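Aldehyde dehydrogenase family protein (Pseudomonas syringae pv. tomato, PDB 5IUV) acts as an NAD-dependent aldehyde dehydrogenase that probably oxidises indole-3-acetaldehyde to the auxin indole-3-acetic acid. Local coordinates at residues 85-90 and 180-185; 132-137 and 479-484. All blocks are in the same frame, centred on the assembly; numbering follows the deposited sequence.

Interaction 1: residues 85-90 and 180-185; sequences ATMIRF and PALSTG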
ATOM      1  N   ALA A  85      16.470   6.106  15.268  1.00  7.87           N
ATOM      2  CA  ALA A  85      17.372   7.100  15.857  1.00  9.61           C
ATOM      3  C   ALA A  85      18.835   6.671  15.759  1.00 10.64           C
ATOM      4  O   ALA A  85      19.713   7.480  15.469  1.00  8.50           O
ATOM      5  CB  ALA A  85      16.994   7.365  17.321  1.00  8.36           C
ATOM      6  N   THR A  86      19.086   5.392  16.002  1.00  7.69           N
ATOM      7  CA  THR A  86      20.441   4.857  15.937  1.00  8.51           C
ATOM      8  C   THR A  86      20.976   4.875  14.507  1.00  7.39           C
ATOM      9  O   THR A  86      22.127   5.246  14.280  1.00  7.41           O
ATOM     10  CB  THR A  86      20.493   3.424  16.495  1.00  9.23           C
ATOM     11  OG1 THR A  86      20.082   3.443  17.865  1.00 12.74           O
ATOM     12  CG2 THR A  86      21.900   2.842  16.410  1.00  7.50           C
ATOM     13  N   MET A  87      20.139   4.495  13.542  1.00  7.26           N
ATOM     14  CA  MET A  87      20.562   4.486  12.136  1.00  7.15           C
ATOM     15  C   MET A  87      20.887   5.891  11.640  1.00  7.30           C
ATOM     16  O   MET A  87      21.831   6.093  10.869  1.00  7.27           O
ATOM     17  CB  MET A  87      19.488   3.844  11.243  1.00  7.10           C
ATOM     18  CG  MET A  87      19.317   2.330  11.443  1.00  7.01           C
ATOM     19  SD  MET A  87      20.838   1.382  11.198  1.00  9.18           S
ATOM     20  CE  MET A  87      21.152   1.637   9.449  1.00  9.31           C
ATOM     21  N   ILE A  88      20.116   6.868  12.102  1.00  7.52           N
ATOM     22  CA  ILE A  88      20.353   8.260  11.743  1.00  7.78           C
ATOM     23  C   ILE A  88      21.651   8.783  12.383  1.00  7.89           C
ATOM     24  O   ILE A  88      22.419   9.493  11.729  1.00  8.24           O
ATOM     25  CB  ILE A  88      19.135   9.132  12.129  1.00  9.43           C
ATOM     26  CG1 ILE A  88      17.926   8.713  11.285  1.00  9.35           C
ATOM     27  CG2 ILE A  88      19.425  10.613  11.931  1.00 13.21           C
ATOM     28  CD1 ILE A  88      16.575   9.293  11.763  1.00  9.51           C
ATOM     29  N   ARG A  89      21.923   8.407  13.634  1.00  9.22           N
ATOM     30  CA  ARG A  89      23.210   8.743  14.259  1.00 10.52           C
ATOM     31  C   ARG A  89      24.379   8.080  13.527  1.00  9.23           C
ATOM     32  O   ARG A  89      25.444   8.678  13.383  1.00  8.06           O
ATOM     33  CB  ARG A  89      23.237   8.331  15.738  1.00 12.80           C
ATOM     34  CG  ARG A  89      22.401   9.220  16.655  1.00 17.16           C
ATOM     35  CD  ARG A  89      22.756   8.991  18.128  1.00 17.96           C
ATOM     36  NE  ARG A  89      22.597   7.592  18.526  1.00 18.43           N
ATOM     37  CZ  ARG A  89      21.456   7.066  18.963  1.00 18.29           C
ATOM     38  NH1 ARG A  89      20.368   7.821  19.055  1.00 15.83           N
ATOM     39  NH2 ARG A  89      21.400   5.787  19.311  1.00 18.02           N
ATOM     40  N   PHE A  90      24.168   6.846  13.075  1.00  8.92           N
ATOM     41  CA  PHE A  90      25.172   6.102  12.306  1.00  8.81           C
ATOM     42  C   PHE A  90      25.503   6.890  11.041  1.00  9.82           C
ATOM     43  O   PHE A  90      26.674   7.129  10.727  1.00  8.27           O
ATOM     44  CB  PHE A  90      24.640   4.697  11.978  1.00  7.18           C
ATOM     45  CG  PHE A  90      25.677   3.731  11.409  1.00  7.10           C
ATOM     46  CD1 PHE A  90      27.014   4.081  11.284  1.00  8.84           C
ATOM     47  CD2 PHE A  90      25.282   2.464  10.990  1.00 11.63           C
ATOM     48  CE1 PHE A  90      27.949   3.174  10.755  1.00  7.89           C
ATOM     49  CE2 PHE A  90      26.205   1.551  10.465  1.00  9.85           C
ATOM     50  CZ  PHE A  90      27.538   1.913  10.347  1.00  9.04           C
ATOM     51  N   PRO A 180      18.941  -1.063   4.895  1.00  5.49           N
ATOM     52  CA  PRO A 180      17.751  -1.902   5.097  1.00  5.50           C
ATOM     53  C   PRO A 180      17.991  -3.134   5.986  1.00  6.63           C
ATOM     54  O   PRO A 180      17.097  -3.505   6.752  1.00  6.93           O
ATOM     55  CB  PRO A 180      17.373  -2.321   3.666  1.00  5.45           C
ATOM     56  CG  PRO A 180      18.632  -2.127   2.861  1.00  6.88           C
ATOM     57  CD  PRO A 180      19.322  -0.963   3.477  1.00  6.16           C
ATOM     58  N   ALA A 181      19.173  -3.748   5.903  1.00  6.26           N
ATOM     59  CA  ALA A 181      19.432  -4.968   6.668  1.00  8.66           C
ATOM     60  C   ALA A 181      19.475  -4.697   8.169  1.00  7.48           C
ATOM     61  O   ALA A 181      18.882  -5.435   8.948  1.00  6.78           O
ATOM     62  CB  ALA A 181      20.739  -5.627   6.213  1.00  8.61           C
ATOM     63  N   LEU A 182      20.160  -3.635   8.581  1.00  6.29           N
ATOM     64  CA  LEU A 182      20.202  -3.293   9.998  1.00  5.71           C
ATOM     65  C   LEU A 182      18.876  -2.686  10.456  1.00  8.73           C
ATOM     66  O   LEU A 182      18.410  -2.973  11.561  1.00 10.02           O
ATOM     67  CB  LEU A 182      21.354  -2.323  10.291  1.00  5.64           C
ATOM     68  CG  LEU A 182      22.763  -2.878  10.109  1.00  8.43           C
ATOM     69  CD1 LEU A 182      23.798  -1.754  10.180  1.00  5.80           C
ATOM     70  CD2 LEU A 182      23.057  -3.962  11.168  1.00  5.75           C
ATOM     71  N   SER A 183      18.266  -1.863   9.601  1.00  8.09           N
ATOM     72  CA  SER A 183      17.006  -1.200   9.953  1.00  8.13           C
ATOM     73  C   SER A 183      15.897  -2.196  10.280  1.00  8.58           C
ATOM     74  O   SER A 183      15.076  -1.941  11.166  1.00  9.00           O
ATOM     75  CB  SER A 183      16.537  -0.273   8.828  1.00  8.23           C
ATOM     76  OG  SER A 183      17.341   0.894   8.760  1.00  8.82           O
ATOM     77  N   THR A 184      15.876  -3.322   9.574  1.00  6.91           N
ATOM     78  CA  THR A 184      14.867  -4.350   9.817  1.00  7.92           C
ATOM     79  C   THR A 184      15.187  -5.210  11.041  1.00 11.49           C
ATOM     80  O   THR A 184      14.375  -6.038  11.451  1.00 10.79           O
ATOM     81  CB  THR A 184      14.692  -5.274   8.594  1.00  9.41           C
ATOM     82  OG1 THR A 184      15.976  -5.679   8.105  1.00 10.80           O
ATOM     83  CG2 THR A 184      13.939  -4.550   7.483  1.00  8.09           C
ATOM     84  N   GLY A 185      16.373  -5.024  11.611  1.00 10.18           N
ATOM     85  CA  GLY A 185      16.724  -5.688  12.856  1.00 10.21           C
ATOM     86  C   GLY A 185      17.669  -6.881  12.756  1.00  9.15           C
ATOM     87  O   GLY A 185      17.935  -7.548  13.755  1.00  8.25           O
TER
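This is a buried, mainly apolar helix-to-helix contact. It joins the middle of helix 80-96 to the last turn of helix 170-183. The second helix links the parallel, paired strands 149-164 and 187-191, so it is the helix of a beta-alpha-beta crossover in the nucleotide-binding part of the aldehyde dehydrogenase fold. The backbones come nearest at Met87 and Ser183, whose CA atoms lie 7.1 Å apart.

Met87 has the largest share of the contact. Its CG lies anti to the carbonyl carbon (chi1 -69°), and the chain then bends at chi2 and chi3. The bent thioether lies across Leu182 at about a right angle. Met87 SD rests on Leu182 CB at 3.8 Å, and Met87 CE lies 4.1 Å from the same carbon. Nearer the backbone, Met87 CG packs on Ser183 OG at 3.6 Å.

Phe90, one turn further on, reaches the outer end of Leu182. Its CE2 lies 4.1 Å from Leu182 CD1. That methyl sits at the ring edge, close to the ring plane. Leu128 of helix 113-134 touches both Met87 and Phe90.

The helix then stops in a Schellman motif. Gly185 has a phi of 104°, and its N bonds back to Leu182 O at 2.9 Å. Trp75 NE1 also donates to Leu182 O. Arg83, on helix 80-96, donates through NE to Ser183 O, so a polar bond beside the contact also joins the two helices.

Ser183 OG bonds to Gly179 O one turn back. The hydroxyl is thus satisfied within its own helix and can lie against the methionine carbons. Between the two segments, thioether, leucine, aromatic edge and serine oxygen meet by shape and van der Waals packing, not by polar bonds.

Interaction 2: residues 132-137 and 479-484; sequences GEAIDK and KSLHAF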
ATOM      1  N   GLY A 132      16.764   4.260   7.835  1.00  8.40           N
ATOM      2  CA  GLY A 132      16.389   4.453   9.225  1.00  7.49           C
ATOM      3  C   GLY A 132      15.086   5.215   9.361  1.00  7.35           C
ATOM      4  O   GLY A 132      14.213   4.814  10.125  1.00  7.25           O
ATOM      5  N   GLU A 133      14.960   6.308   8.610  1.00  7.82           N
ATOM      6  CA  GLU A 133      13.756   7.142   8.606  1.00  7.93           C
ATOM      7  C   GLU A 133      12.502   6.358   8.224  1.00  9.47           C
ATOM      8  O   GLU A 133      11.390   6.698   8.639  1.00  9.14           O
ATOM      9  CB  GLU A 133      13.913   8.310   7.627  1.00  7.55           C
ATOM     10  CG  GLU A 133      14.889   9.399   8.044  1.00 11.03           C
ATOM     11  CD  GLU A 133      15.270  10.316   6.880  1.00 14.70           C
ATOM     12  OE1 GLU A 133      14.771  10.109   5.747  1.00 12.07           O
ATOM     13  OE2 GLU A 133      16.073  11.241   7.098  1.00 15.69           O
ATOM     14  N   ALA A 134      12.684   5.329   7.403  1.00  6.28           N
ATOM     15  CA  ALA A 134      11.562   4.574   6.850  1.00  7.33           C
ATOM     16  C   ALA A 134      10.987   3.546   7.817  1.00  9.06           C
ATOM     17  O   ALA A 134       9.845   3.114   7.650  1.00  8.23           O
ATOM     18  CB  ALA A 134      11.989   3.874   5.554  1.00  8.15           C
ATOM     19  N   ILE A 135      11.784   3.147   8.806  1.00  8.64           N
ATOM     20  CA  ILE A 135      11.439   2.019   9.676  1.00  9.35           C
ATOM     21  C   ILE A 135      10.008   2.081  10.220  1.00 11.54           C
ATOM     22  O   ILE A 135       9.243   1.124  10.069  1.00 11.74           O
ATOM     23  CB  ILE A 135      12.411   1.916  10.868  1.00 10.58           C
ATOM     24  CG1 ILE A 135      13.789   1.445  10.394  1.00 12.80           C
ATOM     25  CG2 ILE A 135      11.872   0.956  11.908  1.00 12.57           C
ATOM     26  CD1 ILE A 135      14.857   1.458  11.507  1.00 13.03           C
ATOM     27  N   ASP A 136       9.640   3.201  10.839  1.00 10.66           N
ATOM     28  CA  ASP A 136       8.321   3.281  11.459  1.00  9.79           C
ATOM     29  C   ASP A 136       7.290   3.936  10.550  1.00  9.51           C
ATOM     30  O   ASP A 136       6.218   4.334  11.011  1.00 11.38           O
ATOM     31  CB  ASP A 136       8.397   4.016  12.805  1.00 11.61           C
ATOM     32  CG  ASP A 136       8.996   5.410  12.693  1.00 12.44           C
ATOM     33  OD1 ASP A 136       9.476   5.788  11.606  1.00 10.31           O
ATOM     34  OD2 ASP A 136       9.006   6.122  13.720  1.00 13.27           O
ATOM     35  N   LYS A 137       7.610   4.040   9.259  1.00  7.57           N
ATOM     36  CA  LYS A 137       6.643   4.484   8.259  1.00  8.93           C
ATOM     37  C   LYS A 137       6.097   3.278   7.497  1.00  9.59           C
ATOM     38  O   LYS A 137       5.185   3.411   6.688  1.00  8.98           O
ATOM     39  CB  LYS A 137       7.271   5.486   7.277  1.00 10.88           C
ATOM     40  CG  LYS A 137       8.134   6.570   7.937  1.00 10.22           C
ATOM     41  CD  LYS A 137       7.349   7.385   8.945  1.00  8.23           C
ATOM     42  CE  LYS A 137       8.178   8.563   9.460  1.00  9.05           C
ATOM     43  NZ  LYS A 137       9.467   8.117  10.069  1.00  6.44           N
ATOM     44  N   LYS A 479      17.994   0.082  -2.517  1.00  8.45           N
ATOM     45  CA  LYS A 479      17.318   1.364  -2.340  1.00 10.20           C
ATOM     46  C   LYS A 479      15.802   1.185  -2.283  1.00 10.49           C
ATOM     47  O   LYS A 479      15.291   0.083  -2.485  1.00 11.31           O
ATOM     48  CB  LYS A 479      17.717   2.360  -3.445  1.00  8.65           C
ATOM     49  CG  LYS A 479      19.226   2.628  -3.482  1.00  7.71           C
ATOM     50  CD  LYS A 479      19.580   3.829  -4.344  1.00  8.53           C
ATOM     51  CE  LYS A 479      19.139   3.631  -5.788  1.00 10.85           C
ATOM     52  NZ  LYS A 479      19.149   4.916  -6.542  1.00 13.23           N
ATOM     53  N   SER A 480      15.105   2.276  -1.969  1.00  8.74           N
ATOM     54  CA  SER A 480      13.650   2.309  -1.780  1.00  7.31           C
ATOM     55  C   SER A 480      13.206   1.414  -0.637  1.00  8.78           C
ATOM     56  O   SER A 480      14.026   0.815   0.055  1.00 10.24           O
ATOM     57  CB  SER A 480      12.902   1.920  -3.063  1.00  9.66           C
ATOM     58  OG  SER A 480      12.820   0.512  -3.211  1.00 11.05           O
ATOM     59  N   LEU A 481      11.895   1.350  -0.430  1.00  9.95           N
ATOM     60  CA  LEU A 481      11.316   0.486   0.588  1.00  8.96           C
ATOM     61  C   LEU A 481      11.398  -0.978   0.163  1.00  8.79           C
ATOM     62  O   LEU A 481      11.391  -1.880   0.999  1.00  8.86           O
ATOM     63  CB  LEU A 481       9.860   0.878   0.845  1.00  7.06           C
ATOM     64  CG  LEU A 481       9.645   2.349   1.221  1.00  8.42           C
ATOM     65  CD1 LEU A 481       8.162   2.653   1.405  1.00  8.81           C
ATOM     66  CD2 LEU A 481      10.431   2.689   2.480  1.00  9.54           C
ATOM     67  N   HIS A 482      11.476  -1.208  -1.146  1.00  7.35           N
ATOM     68  CA  HIS A 482      11.520  -2.567  -1.673  1.00  7.68           C
ATOM     69  C   HIS A 482      12.777  -3.309  -1.229  1.00  8.81           C
ATOM     70  O   HIS A 482      12.779  -4.534  -1.151  1.00  8.24           O
ATOM     71  CB  HIS A 482      11.422  -2.553  -3.199  1.00  9.42           C
ATOM     72  CG  HIS A 482      10.076  -2.135  -3.706  1.00 10.31           C
ATOM     73  ND1 HIS A 482       8.992  -2.987  -3.719  1.00 11.87           N
ATOM     74  CD2 HIS A 482       9.635  -0.953  -4.199  1.00  9.52           C
ATOM     75  CE1 HIS A 482       7.941  -2.349  -4.207  1.00 13.34           C
ATOM     76  NE2 HIS A 482       8.303  -1.112  -4.502  1.00 10.56           N
ATOM     77  N   ALA A 483      13.838  -2.572  -0.915  1.00 10.46           N
ATOM     78  CA  ALA A 483      15.072  -3.201  -0.444  1.00 11.07           C
ATOM     79  C   ALA A 483      14.880  -3.949   0.879  1.00 11.28           C
ATOM     80  O   ALA A 483      15.559  -4.945   1.139  1.00  9.48           O
ATOM     81  CB  ALA A 483      16.174  -2.157  -0.299  1.00 10.67           C
ATOM     82  N   PHE A 484      13.955  -3.470   1.707  1.00  6.10           N
ATOM     83  CA  PHE A 484      13.683  -4.079   3.005  1.00  7.75           C
ATOM     84  C   PHE A 484      13.223  -5.522   2.871  1.00  9.98           C
ATOM     85  O   PHE A 484      13.501  -6.350   3.734  1.00  8.08           O
ATOM     86  CB  PHE A 484      12.628  -3.278   3.778  1.00  8.10           C
ATOM     87  CG  PHE A 484      13.162  -2.018   4.406  1.00 13.26           C
ATOM     88  CD1 PHE A 484      13.713  -1.017   3.629  1.00 16.08           C
ATOM     89  CD2 PHE A 484      13.090  -1.826   5.770  1.00 15.78           C
ATOM     90  CE1 PHE A 484      14.206   0.142   4.212  1.00 16.67           C
ATOM     91  CE2 PHE A 484      13.576  -0.670   6.354  1.00 17.53           C
ATOM     92  CZ  PHE A 484      14.131   0.311   5.573  1.00 14.74           C
TER
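Lys137 NZ is gripped by three groups near the C-terminal end of helix 113-134. It donates to Glu133 O at 2.8 Å, in the carbonyl plane with a C=O...N angle of 159°. It forms a salt bridge with Asp136 OD1, also 2.8 Å long, which it meets on the syn side but 28° out of the carboxylate plane. The third partner is Glu133 OE1 of a second subunit. Asp136 OD2 pairs with Lys84, so each carboxylate oxygen has its own lysine, which should favour the charged form.

The contact with 479-484 is made on Ala134. Its CB points toward that segment and meets two side chains. Leu481 CD2 is the closer, at 3.6 Å. Phe484 CZ approaches obliquely, 4.2 Å from the same methyl. The CB of Phe484 is already directed toward 132-137, and a chi1 of -77° carries the CZ end of the ring to Ala134.

Ser480 shapes the start of this turn. Its OG accepts from His482 N at 3.0 Å, which makes an ST turn, and donates to Lys479 O at 2.6 Å.

The site also lies at a subunit interface: Lys137 of the second subunit packs on both Ala134 and Leu481. Within the chain, Trp130 of helix 113-134 touches Leu481, and Ser131 touches Phe484. Pro180 and Ser183 of helix 170-183 also touch the Phe484 side chain. The loop between strands 474-475 and 488-496 is thereby packed against the ends of two helices.

Interactions 1 and 2 have centres about 10 Å apart and touch directly. Segment 180-185 lies against both partners of interaction 2. Thr184 CG2 packs on Phe484 CD2 at 3.3 Å, and Ser183 O on Ile135 CD1 at 3.4 Å. From helix 80-96, Met87 CB lies 3.7 Å from Gly132 CA. Helices 80-96, 113-134 and 170-183 thus meet with the loop 479-484 in one packed region. The segments of the two interactions alternate along the chain. The Leu182 side chain is about 12 Å from that of Val165, an NAD-binding residue. Interaction 2 lies away from the known sites, and its second-subunit partners join this region to a neighbouring subunit of the tetramer.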